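Succinylglutamate desuccinylase (Vibrio parahaemolyticus, PDB 2BCO) probably hydrolyses N-succinyl-L-glutamate to succinate and L-glutamate, the last step of arginine breakdown by the AST pathway, with one zinc ion per subunit. Local coordinates at residues A[64-69]-A[221-226]; A[69-74]-A[227-232]; A[60-65]-A[94-99]; A[187-192]-A[234-239]. All blocks are in the same frame, centred on the assembly; numbering follows the deposited sequence.

Contact 1 (A[64-69]-A[221-226]); sequences GDETAP and GRVARI. With ZN (zinc ion), chain C.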
loop_
_atom_site.group_PDB
_atom_site.type_symbol
_atom_site.label_atom_id
_atom_site.label_comp_id
_atom_site.label_asym_id
_atom_site.label_seq_id
_atom_site.Cartn_x
_atom_site.Cartn_y
_atom_site.Cartn_z
ATOM N N GLY A 64 -11.589 -3.715 2.328
ATOM C CA GLY A 64 -12.625 -3.919 1.323
ATOM C C GLY A 64 -13.201 -2.752 0.552
ATOM O O GLY A 64 -13.418 -2.863 -0.658
ATOM N N ASP A 65 -13.455 -1.638 1.236
ATOM C CA ASP A 65 -14.036 -0.464 0.584
ATOM C C ASP A 65 -13.091 0.420 -0.246
ATOM O O ASP A 65 -13.513 1.439 -0.771
ATOM C CB ASP A 65 -14.772 0.401 1.624
ATOM C CG ASP A 65 -13.902 0.758 2.817
ATOM O OD1 ASP A 65 -12.717 0.357 2.856
ATOM O OD2 ASP A 65 -14.405 1.443 3.731
ATOM N N GLU A 66 -11.829 0.037 -0.387
ATOM C CA GLU A 66 -10.885 0.852 -1.167
ATOM C C GLU A 66 -10.767 0.303 -2.586
ATOM O O GLU A 66 -9.776 -0.322 -2.963
ATOM C CB GLU A 66 -9.543 0.887 -0.426
ATOM C CG GLU A 66 -9.691 1.657 0.886
ATOM C CD GLU A 66 -8.551 1.448 1.844
ATOM O OE1 GLU A 66 -7.463 1.041 1.390
ATOM O OE2 GLU A 66 -8.741 1.700 3.050
ATOM N N THR A 67 -11.801 0.585 -3.373
ATOM C CA THR A 67 -11.948 0.066 -4.722
ATOM C C THR A 67 -11.154 0.604 -5.906
ATOM O O THR A 67 -10.841 -0.164 -6.813
ATOM C CB THR A 67 -13.455 0.077 -5.113
ATOM O OG1 THR A 67 -13.878 1.425 -5.371
ATOM C CG2 THR A 67 -14.306 -0.487 -3.956
ATOM N N ALA A 68 -10.845 1.900 -5.924
ATOM C CA ALA A 68 -10.103 2.496 -7.042
ATOM C C ALA A 68 -8.911 1.659 -7.534
ATOM O O ALA A 68 -8.800 1.373 -8.726
ATOM C CB ALA A 68 -9.642 3.913 -6.677
ATOM N N PRO A 69 -8.006 1.252 -6.631
ATOM C CA PRO A 69 -6.869 0.454 -7.100
ATOM C C PRO A 69 -7.307 -0.887 -7.690
ATOM O O PRO A 69 -6.663 -1.413 -8.604
ATOM C CB PRO A 69 -6.016 0.281 -5.841
ATOM C CG PRO A 69 -6.350 1.504 -5.036
ATOM C CD PRO A 69 -7.852 1.597 -5.209
ATOM N N GLY A 221 -6.087 8.220 -3.539
ATOM C CA GLY A 221 -7.404 8.806 -3.489
ATOM C C GLY A 221 -8.183 8.447 -2.240
ATOM O O GLY A 221 -7.610 8.099 -1.210
ATOM N N ARG A 222 -9.502 8.537 -2.354
ATOM C CA ARG A 222 -10.428 8.272 -1.254
ATOM C C ARG A 222 -11.276 7.054 -1.578
ATOM O O ARG A 222 -11.275 6.582 -2.718
ATOM C CB ARG A 222 -11.347 9.485 -1.069
ATOM C CG ARG A 222 -10.604 10.786 -0.801
ATOM C CD ARG A 222 -10.247 10.895 0.662
ATOM N NE ARG A 222 -11.435 11.147 1.479
ATOM C CZ ARG A 222 -12.059 12.319 1.539
ATOM N NH1 ARG A 222 -11.601 13.356 0.836
ATOM N NH2 ARG A 222 -13.143 12.457 2.292
ATOM N N VAL A 223 -12.002 6.551 -0.584
ATOM C CA VAL A 223 -12.861 5.396 -0.800
ATOM C C VAL A 223 -14.156 5.787 -1.522
ATOM O O VAL A 223 -14.724 6.851 -1.281
ATOM C CB VAL A 223 -13.234 4.693 0.543
ATOM C CG1 VAL A 223 -12.001 4.552 1.417
ATOM C CG2 VAL A 223 -14.308 5.459 1.269
ATOM N N ALA A 224 -14.606 4.914 -2.415
ATOM C CA ALA A 224 -15.841 5.124 -3.160
ATOM C C ALA A 224 -16.197 3.786 -3.766
ATOM O O ALA A 224 -15.345 2.903 -3.865
ATOM C CB ALA A 224 -15.646 6.181 -4.259
ATOM N N ARG A 225 -17.451 3.625 -4.173
ATOM C CA ARG A 225 -17.877 2.362 -4.756
ATOM C C ARG A 225 -17.215 2.142 -6.108
ATOM O O ARG A 225 -16.691 3.073 -6.722
ATOM C CB ARG A 225 -19.399 2.334 -4.932
ATOM C CG ARG A 225 -20.184 2.780 -3.704
ATOM C CD ARG A 225 -21.696 2.680 -3.914
ATOM N NE ARG A 225 -22.422 3.115 -2.729
ATOM C CZ ARG A 225 -22.723 4.380 -2.450
ATOM N NH1 ARG A 225 -22.382 5.362 -3.281
ATOM N NH2 ARG A 225 -23.328 4.670 -1.313
ATOM N N ILE A 226 -17.227 0.894 -6.553
ATOM C CA ILE A 226 -16.680 0.530 -7.841
ATOM C C ILE A 226 -17.522 1.225 -8.933
ATOM O O ILE A 226 -18.759 1.237 -8.862
ATOM C CB ILE A 226 -16.740 -1.004 -8.021
ATOM C CG1 ILE A 226 -15.785 -1.672 -7.025
ATOM C CG2 ILE A 226 -16.427 -1.378 -9.454
ATOM C CD1 ILE A 226 -15.739 -3.207 -7.093
HETATM ZN ZN ZN C . -6.315 1.045 3.373
HETATM O O HOH W 1 -12.128 3.833 -3.807
HETATM O O HOH W 2 -6.113 3.319 4.532
#

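Contact 2 (A[69-74]-A[227-232]); sequences PMELVD and GENALD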
loop_
_atom_site.group_PDB
_atom_site.type_symbol
_atom_site.label_atom_id
_atom_site.label_comp_id
_atom_site.label_asym_id
_atom_site.label_seq_id
_atom_site.Cartn_x
_atom_site.Cartn_y
_atom_site.Cartn_z
ATOM N N PRO A 69 -8.006 1.252 -6.631
ATOM C CA PRO A 69 -6.869 0.454 -7.100
ATOM C C PRO A 69 -7.307 -0.887 -7.690
ATOM O O PRO A 69 -6.663 -1.413 -8.604
ATOM C CB PRO A 69 -6.016 0.281 -5.841
ATOM C CG PRO A 69 -6.350 1.504 -5.036
ATOM C CD PRO A 69 -7.852 1.597 -5.209
HETATM N N MSE A 70 -8.396 -1.435 -7.157
HETATM C CA MSE A 70 -8.917 -2.705 -7.639
HETATM C C MSE A 70 -9.326 -2.533 -9.098
HETATM O O MSE A 70 -9.081 -3.413 -9.924
HETATM C CB MSE A 70 -10.125 -3.142 -6.798
HETATM C CG MSE A 70 -9.864 -3.156 -5.298
HETATM SE SE MSE A 70 -11.345 -3.832 -4.223
HETATM C CE MSE A 70 -12.809 -3.428 -5.433
ATOM N N GLU A 71 -9.940 -1.391 -9.408
ATOM C CA GLU A 71 -10.370 -1.094 -10.773
ATOM C C GLU A 71 -9.149 -0.956 -11.678
ATOM O O GLU A 71 -9.153 -1.458 -12.801
ATOM C CB GLU A 71 -11.191 0.206 -10.836
ATOM C CG GLU A 71 -12.498 0.202 -10.043
ATOM C CD GLU A 71 -13.553 1.143 -10.652
ATOM O OE1 GLU A 71 -14.040 2.065 -9.950
ATOM O OE2 GLU A 71 -13.887 0.952 -11.846
ATOM N N LEU A 72 -8.106 -0.279 -11.188
ATOM C CA LEU A 72 -6.878 -0.101 -11.976
ATOM C C LEU A 72 -6.235 -1.453 -12.249
ATOM O O LEU A 72 -5.801 -1.729 -13.367
ATOM C CB LEU A 72 -5.871 0.798 -11.244
ATOM C CG LEU A 72 -6.312 2.243 -10.998
ATOM C CD1 LEU A 72 -5.145 3.036 -10.427
ATOM C CD2 LEU A 72 -6.809 2.876 -12.319
ATOM N N VAL A 73 -6.172 -2.291 -11.220
ATOM C CA VAL A 73 -5.601 -3.624 -11.365
ATOM C C VAL A 73 -6.441 -4.410 -12.365
ATOM O O VAL A 73 -5.913 -5.105 -13.223
ATOM C CB VAL A 73 -5.574 -4.384 -10.006
ATOM C CG1 VAL A 73 -5.234 -5.858 -10.226
ATOM C CG2 VAL A 73 -4.540 -3.744 -9.076
ATOM N N ASP A 74 -7.757 -4.279 -12.265
ATOM C CA ASP A 74 -8.646 -4.998 -13.167
ATOM C C ASP A 74 -8.421 -4.654 -14.640
ATOM O O ASP A 74 -8.501 -5.528 -15.503
ATOM C CB ASP A 74 -10.099 -4.727 -12.801
ATOM C CG ASP A 74 -11.061 -5.538 -13.632
ATOM O OD1 ASP A 74 -11.062 -6.779 -13.498
ATOM O OD2 ASP A 74 -11.809 -4.929 -14.425
ATOM N N GLY A 227 -16.842 1.799 -9.925
ATOM C CA GLY A 227 -17.516 2.491 -11.005
ATOM C C GLY A 227 -17.896 3.904 -10.603
ATOM O O GLY A 227 -18.504 4.645 -11.380
ATOM N N GLU A 228 -17.536 4.282 -9.380
ATOM C CA GLU A 228 -17.859 5.607 -8.875
ATOM C C GLU A 228 -16.625 6.323 -8.318
ATOM O O GLU A 228 -16.745 7.241 -7.509
ATOM C CB GLU A 228 -18.957 5.497 -7.796
ATOM C CG GLU A 228 -20.291 4.947 -8.325
ATOM C CD GLU A 228 -21.380 4.814 -7.257
ATOM O OE1 GLU A 228 -21.250 5.393 -6.154
ATOM O OE2 GLU A 228 -22.388 4.132 -7.537
ATOM N N ASN A 229 -15.441 5.907 -8.764
ATOM C CA ASN A 229 -14.195 6.524 -8.309
ATOM C C ASN A 229 -13.726 7.664 -9.212
ATOM O O ASN A 229 -14.115 7.760 -10.377
ATOM C CB ASN A 229 -13.074 5.475 -8.221
ATOM C CG ASN A 229 -13.204 4.580 -6.998
ATOM O OD1 ASN A 229 -13.184 5.056 -5.863
ATOM N ND2 ASN A 229 -13.336 3.284 -7.227
ATOM N N ALA A 230 -12.882 8.528 -8.659
ATOM C CA ALA A 230 -12.322 9.657 -9.406
ATOM C C ALA A 230 -11.059 9.149 -10.106
ATOM O O ALA A 230 -9.966 9.663 -9.893
ATOM C CB ALA A 230 -11.980 10.799 -8.436
ATOM N N LEU A 231 -11.238 8.138 -10.953
ATOM C CA LEU A 231 -10.148 7.477 -11.673
ATOM C C LEU A 231 -9.127 8.322 -12.431
ATOM O O LEU A 231 -7.948 7.965 -12.487
ATOM C CB LEU A 231 -10.735 6.425 -12.625
ATOM C CG LEU A 231 -10.758 4.960 -12.160
ATOM C CD1 LEU A 231 -10.953 4.863 -10.661
ATOM C CD2 LEU A 231 -11.862 4.213 -12.891
ATOM N N ASP A 232 -9.572 9.425 -13.019
ATOM C CA ASP A 232 -8.681 10.294 -13.780
ATOM C C ASP A 232 -7.583 10.871 -12.901
ATOM O O ASP A 232 -6.473 11.105 -13.367
ATOM C CB ASP A 232 -9.486 11.411 -14.455
ATOM C CG ASP A 232 -10.405 10.875 -15.531
ATOM O OD1 ASP A 232 -9.873 10.343 -16.533
ATOM O OD2 ASP A 232 -11.651 10.959 -15.375
#

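Contact 3 (A[60-65]-A[94-99]); sequences CGIHGD and IIAHPE. With ZN (zinc ion), chain C.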
loop_
_atom_site.group_PDB
_atom_site.type_symbol
_atom_site.label_atom_id
_atom_site.label_comp_id
_atom_site.label_asym_id
_atom_site.label_seq_id
_atom_site.Cartn_x
_atom_site.Cartn_y
_atom_site.Cartn_z
ATOM N N CYS A 60 -4.193 -5.214 -3.596
ATOM C CA CYS A 60 -5.205 -4.204 -3.396
ATOM C C CYS A 60 -6.312 -4.843 -2.582
ATOM O O CYS A 60 -6.378 -6.071 -2.458
ATOM C CB CYS A 60 -5.752 -3.719 -4.739
ATOM S SG CYS A 60 -6.526 -4.995 -5.701
ATOM N N GLY A 61 -7.174 -4.011 -2.012
ATOM C CA GLY A 61 -8.272 -4.543 -1.239
ATOM C C GLY A 61 -7.986 -5.113 0.143
ATOM O O GLY A 61 -8.820 -5.854 0.651
ATOM N N ILE A 62 -6.839 -4.800 0.747
ATOM C CA ILE A 62 -6.549 -5.279 2.097
ATOM C C ILE A 62 -7.739 -4.806 2.937
ATOM O O ILE A 62 -8.178 -5.483 3.872
ATOM C CB ILE A 62 -5.221 -4.678 2.649
ATOM C CG1 ILE A 62 -4.034 -5.487 2.121
ATOM C CG2 ILE A 62 -5.208 -4.682 4.185
ATOM C CD1 ILE A 62 -4.077 -6.971 2.497
ATOM N N HIS A 63 -8.246 -3.632 2.565
ATOM C CA HIS A 63 -9.416 -3.004 3.170
ATOM C C HIS A 63 -10.452 -3.080 2.045
ATOM O O HIS A 63 -10.213 -2.581 0.946
ATOM C CB HIS A 63 -9.107 -1.549 3.544
ATOM C CG HIS A 63 -8.209 -1.421 4.735
ATOM N ND1 HIS A 63 -7.423 -0.314 4.966
ATOM C CD2 HIS A 63 -7.990 -2.257 5.777
ATOM C CE1 HIS A 63 -6.757 -0.473 6.095
ATOM N NE2 HIS A 63 -7.084 -1.644 6.607
ATOM N N GLY A 64 -11.589 -3.715 2.328
ATOM C CA GLY A 64 -12.625 -3.919 1.323
ATOM C C GLY A 64 -13.201 -2.752 0.552
ATOM O O GLY A 64 -13.418 -2.863 -0.658
ATOM N N ASP A 65 -13.455 -1.638 1.236
ATOM C CA ASP A 65 -14.036 -0.464 0.584
ATOM C C ASP A 65 -13.091 0.420 -0.246
ATOM O O ASP A 65 -13.513 1.439 -0.771
ATOM C CB ASP A 65 -14.772 0.401 1.624
ATOM C CG ASP A 65 -13.902 0.758 2.817
ATOM O OD1 ASP A 65 -12.717 0.357 2.856
ATOM O OD2 ASP A 65 -14.405 1.443 3.731
ATOM N N ILE A 94 -3.041 -9.351 -6.331
ATOM C CA ILE A 94 -3.863 -9.840 -5.260
ATOM C C ILE A 94 -5.039 -8.934 -4.948
ATOM O O ILE A 94 -4.898 -7.711 -4.862
ATOM C CB ILE A 94 -3.015 -10.014 -3.964
ATOM C CG1 ILE A 94 -1.891 -11.027 -4.199
ATOM C CG2 ILE A 94 -3.897 -10.470 -2.806
ATOM C CD1 ILE A 94 -0.970 -11.186 -2.997
ATOM N N ILE A 95 -6.208 -9.543 -4.824
ATOM C CA ILE A 95 -7.402 -8.825 -4.410
ATOM C C ILE A 95 -7.643 -9.546 -3.089
ATOM O O ILE A 95 -8.225 -10.624 -3.058
ATOM C CB ILE A 95 -8.611 -9.057 -5.338
ATOM C CG1 ILE A 95 -8.376 -8.407 -6.698
ATOM C CG2 ILE A 95 -9.872 -8.473 -4.700
ATOM C CD1 ILE A 95 -9.442 -8.738 -7.706
ATOM N N ALA A 96 -7.137 -8.976 -2.006
ATOM C CA ALA A 96 -7.290 -9.591 -0.704
ATOM C C ALA A 96 -8.661 -9.247 -0.157
ATOM O O ALA A 96 -9.172 -8.165 -0.403
ATOM C CB ALA A 96 -6.211 -9.075 0.240
ATOM N N HIS A 97 -9.278 -10.174 0.556
ATOM C CA HIS A 97 -10.576 -9.894 1.176
ATOM C C HIS A 97 -11.791 -9.500 0.324
ATOM O O HIS A 97 -12.469 -8.513 0.620
ATOM C CB HIS A 97 -10.385 -8.818 2.231
ATOM C CG HIS A 97 -11.118 -9.092 3.492
ATOM N ND1 HIS A 97 -12.038 -10.116 3.607
ATOM C CD2 HIS A 97 -11.063 -8.505 4.711
ATOM C CE1 HIS A 97 -12.509 -10.147 4.834
ATOM N NE2 HIS A 97 -11.931 -9.177 5.529
ATOM N N PRO A 98 -12.109 -10.272 -0.719
ATOM C CA PRO A 98 -13.269 -9.907 -1.535
ATOM C C PRO A 98 -14.601 -9.906 -0.762
ATOM O O PRO A 98 -15.549 -9.217 -1.136
ATOM C CB PRO A 98 -13.240 -10.944 -2.655
ATOM C CG PRO A 98 -12.605 -12.134 -1.990
ATOM C CD PRO A 98 -11.479 -11.504 -1.219
ATOM N N GLU A 99 -14.673 -10.663 0.322
ATOM C CA GLU A 99 -15.909 -10.702 1.081
ATOM C C GLU A 99 -16.219 -9.334 1.678
ATOM O O GLU A 99 -17.377 -8.931 1.752
ATOM C CB GLU A 99 -15.838 -11.758 2.187
ATOM C CG GLU A 99 -17.132 -11.909 2.966
ATOM C CD GLU A 99 -17.097 -13.069 3.946
ATOM O OE1 GLU A 99 -18.094 -13.258 4.676
ATOM O OE2 GLU A 99 -16.080 -13.793 3.988
HETATM ZN ZN ZN C . -6.315 1.045 3.373
HETATM O O HOH W 2 -6.113 3.319 4.532
#

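Contact 4 (A[187-192]-A[234-239]); sequences SAHIEA and LTAFDL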
loop_
_atom_site.group_PDB
_atom_site.type_symbol
_atom_site.label_atom_id
_atom_site.label_comp_id
_atom_site.label_asym_id
_atom_site.label_seq_id
_atom_site.Cartn_x
_atom_site.Cartn_y
_atom_site.Cartn_z
ATOM N N SER A 187 7.817 9.363 -10.653
ATOM C CA SER A 187 7.191 9.156 -11.951
ATOM C C SER A 187 5.684 8.991 -11.810
ATOM O O SER A 187 4.933 9.423 -12.682
ATOM C CB SER A 187 7.779 7.925 -12.647
ATOM O OG SER A 187 9.129 8.157 -13.008
ATOM N N ALA A 188 5.251 8.376 -10.707
ATOM C CA ALA A 188 3.829 8.143 -10.454
ATOM C C ALA A 188 3.122 9.400 -10.001
ATOM O O ALA A 188 1.900 9.433 -9.947
ATOM C CB ALA A 188 3.645 7.050 -9.404
ATOM N N HIS A 189 3.894 10.429 -9.672
ATOM C CA HIS A 189 3.336 11.698 -9.223
ATOM C C HIS A 189 2.717 11.616 -7.832
ATOM O O HIS A 189 1.797 12.371 -7.512
ATOM C CB HIS A 189 2.294 12.211 -10.219
ATOM C CG HIS A 189 2.881 12.783 -11.471
ATOM N ND1 HIS A 189 4.185 12.543 -11.858
ATOM C CD2 HIS A 189 2.343 13.562 -12.440
ATOM C CE1 HIS A 189 4.420 13.146 -13.005
ATOM N NE2 HIS A 189 3.318 13.772 -13.384
ATOM N N ILE A 190 3.226 10.699 -7.010
ATOM C CA ILE A 190 2.741 10.552 -5.641
ATOM C C ILE A 190 3.278 11.788 -4.926
ATOM O O ILE A 190 4.487 12.006 -4.846
ATOM C CB ILE A 190 3.289 9.267 -4.992
ATOM C CG1 ILE A 190 2.854 8.062 -5.831
ATOM C CG2 ILE A 190 2.759 9.122 -3.569
ATOM C CD1 ILE A 190 1.326 7.798 -5.792
ATOM N N GLU A 191 2.367 12.610 -4.430
ATOM C CA GLU A 191 2.726 13.863 -3.789
ATOM C C GLU A 191 3.658 13.808 -2.592
ATOM O O GLU A 191 4.450 14.725 -2.392
ATOM C CB GLU A 191 1.448 14.613 -3.431
ATOM C CG GLU A 191 0.598 14.909 -4.661
ATOM C CD GLU A 191 -0.760 15.471 -4.316
ATOM O OE1 GLU A 191 -0.813 16.454 -3.545
ATOM O OE2 GLU A 191 -1.777 14.941 -4.822
ATOM N N ALA A 192 3.577 12.747 -1.796
ATOM C CA ALA A 192 4.438 12.650 -0.631
ATOM C C ALA A 192 4.661 11.220 -0.164
ATOM O O ALA A 192 3.834 10.336 -0.415
ATOM C CB ALA A 192 3.855 13.472 0.505
ATOM N N LEU A 234 -5.980 9.370 -10.906
ATOM C CA LEU A 234 -4.981 8.329 -10.670
ATOM C C LEU A 234 -4.257 7.953 -11.957
ATOM O O LEU A 234 -3.494 6.989 -11.989
ATOM C CB LEU A 234 -5.637 7.074 -10.082
ATOM C CG LEU A 234 -6.247 7.223 -8.693
ATOM C CD1 LEU A 234 -6.928 5.922 -8.298
ATOM C CD2 LEU A 234 -5.152 7.589 -7.686
ATOM N N THR A 235 -4.498 8.720 -13.014
ATOM C CA THR A 235 -3.875 8.458 -14.301
ATOM C C THR A 235 -2.340 8.418 -14.254
ATOM O O THR A 235 -1.723 7.513 -14.812
ATOM C CB THR A 235 -4.328 9.510 -15.340
ATOM O OG1 THR A 235 -5.753 9.444 -15.476
ATOM C CG2 THR A 235 -3.667 9.267 -16.697
ATOM N N ALA A 236 -1.723 9.391 -13.596
ATOM C CA ALA A 236 -0.265 9.433 -13.515
ATOM C C ALA A 236 0.273 8.190 -12.801
ATOM O O ALA A 236 1.251 7.585 -13.230
ATOM C CB ALA A 236 0.183 10.703 -12.789
ATOM N N PHE A 237 -0.366 7.811 -11.707
ATOM C CA PHE A 237 0.076 6.629 -10.999
ATOM C C PHE A 237 -0.052 5.376 -11.867
ATOM O O PHE A 237 0.872 4.565 -11.948
ATOM C CB PHE A 237 -0.745 6.419 -9.720
ATOM C CG PHE A 237 -0.625 5.034 -9.165
ATOM C CD1 PHE A 237 0.463 4.674 -8.388
ATOM C CD2 PHE A 237 -1.583 4.065 -9.470
ATOM C CE1 PHE A 237 0.602 3.371 -7.920
ATOM C CE2 PHE A 237 -1.451 2.760 -9.008
ATOM C CZ PHE A 237 -0.355 2.416 -8.231
ATOM N N ASP A 238 -1.219 5.206 -12.481
ATOM C CA ASP A 238 -1.493 4.037 -13.309
ATOM C C ASP A 238 -0.510 3.857 -14.463
ATOM O O ASP A 238 -0.139 2.728 -14.798
ATOM C CB ASP A 238 -2.924 4.115 -13.850
ATOM C CG ASP A 238 -3.289 2.929 -14.715
ATOM O OD1 ASP A 238 -3.305 1.796 -14.208
ATOM O OD2 ASP A 238 -3.560 3.131 -15.912
ATOM N N LEU A 239 -0.105 4.972 -15.065
ATOM C CA LEU A 239 0.838 4.970 -16.180
ATOM C C LEU A 239 2.215 4.574 -15.652
ATOM O O LEU A 239 2.938 3.801 -16.277
ATOM C CB LEU A 239 0.897 6.366 -16.799
ATOM C CG LEU A 239 1.287 6.508 -18.274
ATOM C CD1 LEU A 239 1.212 7.979 -18.668
ATOM C CD2 LEU A 239 2.679 5.975 -18.508
HETATM O O HOH W 3 3.242 8.952 -14.832
#

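Contact 1 (A[64-69]-A[221-226])
The His-X-X-Glu zinc motif of this carboxypeptidase-like domain meets the loop after strand 214-220 where the stem of Glu-66 lies against Val-223. The touch is methylene to methyl, CG of Glu-66 standing 3.7 Å from CG1 of Val-223. Glu-66 keeps CG beside its own backbone N (chi1 -67°) and runs extended from there, which carries the carboxylate to the zinc ion. Both oxygens of Glu-66 bind the metal, OE1 at 2.3 Å and OE2 at 2.5 Å from zinc, and OE1 also accepts a hydrogen bond from the backbone of Cys-156. Thr-67 makes the direct polar link: its OG1 donates to Ala-224 O over 2.6 Å, with the hydroxyl oxygen tilted 28° from the carbonyl plane. CB of Thr-67 packs 3.5 Å from CG1 of Ile-226. A water bridges the two segments, accepting from Ala-68 N at 3.1 Å and probably donating to Arg-222 O. His-63 and His-155 complete the protein ligands of the metal. Around the contact, Val-223 and Pro-69 both rest on Cys-156 of strand 149-157, while Ile-226 reaches Met-70 on helix 68-81 and Leu-11 and Leu-15 on helix 10-15.

Contact 2 (A[69-74]-A[227-232])
Glu-71, in the first turns of helix 68-81, grips the loop at Gly-227 and Asn-229 with a single carboxylate oxygen, fastening that helix of the catalytic domain to the connection between strand 214-220 and helix 235-245. The close part of the contact is polar. Gly-227 N donates to Glu-71 OE1 over 2.8 Å in a nearly straight bond (167° at the hydrogen), arriving 52° out of the carboxylate plane. Asn-229 comes to the same oxygen by another route: its ND2 donates a hydrogen bond of 3.1 Å to Glu-71 OE1, which receives it on its anti lone pair, the one turned away from OE2. With one donor above the plane and the other on that lone pair, this pair of bonds should restrict the rotation of the carboxylate. Glu-71 gets there with CG beside its backbone N (chi1 -62°) and an extended chain beyond. The amide of Asn-229 is also bonded through ND2 to Thr-67 OG1, so it ties the loop to the chain leading into the helix as well.

The other side is much looser and partly exposed. After the inverse gamma turn centred on Ala-230, Leu-231 leans toward the helix, crossing Glu-71 at about a right angle, but its CD2 comes only to 4.0 Å from Glu-71 OE2. Buried Leu-72 makes the sole apolar contact between side chains across the two segments, and a slack one: its CD2 stops 4.5 Å from CG of Leu-231.

Contact 3 (A[60-65]-A[94-99])
The zinc-binding loop that leaves strand 55-60 is joined at its root to strand 90-95 by a parallel bridge between Cys-60 and Ile-95. Two backbone bonds flank Ile-95: Cys-60 N donates to Ile-94 O over 2.9 Å, and Ala-96 N donates to Cys-60 O over 3.0 Å, the latter nearly along the C=O axis (168° at the oxygen). The side chains of the bridged pair share one face of the sheet, with SG of Cys-60 4.0 Å from CG1 of Ile-95, and helix 10-15 packs over Ile-95 there. Gly-61 then takes a positive phi of 75° and turns the chain off the strand toward the metal. Three residues into the loop from Cys-60, His-63 ND1 binds zinc at 2.4 Å, while Asn-111 holds the far nitrogen of its ring by a hydrogen bond. On the other segment His-97 is the N-cap residue of helix 98-102; its NE2 is hydrogen-bonded to Glu-126, and CB of His-97 passes 3.7 Å from Gly-61 O. Ile-62 starts out directed away from segment 94-99, but its outer branch bends back (chi2 -59°) and sets CD1 of Ile-62 3.8 Å from CB of Ala-96.

Contact 4 (A[187-192]-A[234-239])
Ala-188 and Phe-237 bring two helix ends together with their CA atoms only 4.1 Å apart. Helix 179-188 finishes here in a Schellman motif, in which His-189 takes a positive phi (71°) and the chain turns away toward strand 192-195. Helix 235-245 begins on the other side, with Leu-234 at its N-cap position. The carbonyl of Ala-188 abuts the first turn of that helix. It is not hydrogen-bonded there, however: Ala-188 O lies 3.3 Å from Phe-237 N, but the angle is poor. The backbones are linked instead through a water, which donates to Ser-187 O at 2.8 Å and to Ala-236 O at 2.9 Å.

The small side chains of Ala-188 and Ala-236 are consistent with so close an approach. CB of Ala-236 points at the end of helix 179-188 and meets CD2 of His-189 at 3.6 Å. That imidazole has its ND1 bonded to Asp-186 O, which restrains the ring from within its own helix end. On the buried side Phe-237 extends from the helix with CG anti to its backbone N (chi1 163°), sending the ring toward Met-218 and Leu-220 of strand 214-220. Ala-188 places its CB 4.1 Å from CD1 of Phe-237. Ile-190 lies side by side with the phenylalanine, pointing the same way; its last torsion (chi2 -68°) turns the outer branch so that CD1 of Ile-190 sits 4.2 Å from Phe-237 CD1.

Contacts 1 and 3 both reach the zinc ion, supplying Glu-66 and His-63 from one loop, and their centres lie 10 Å apart. Contact 2 continues contact 1 along helix 68-81 and the facing loop, with centres 7 Å apart and Pro-69 common to both. The helix also joins contact 2 to contact 3, where CG of Met-70 packs 3.8 Å from SG of Cys-60. Contact 4 is more remote: the side chain of Phe-237 is about 13 Å from the zinc, yet CD2 of Phe-237 touches CD1 of Leu-72 at 3.8 Å, while Leu-234 CD1 lies 3.7 Å from Ala-68 CB. Contacts 3 and 4 do not meet, their nearest atoms being about 9 Å apart.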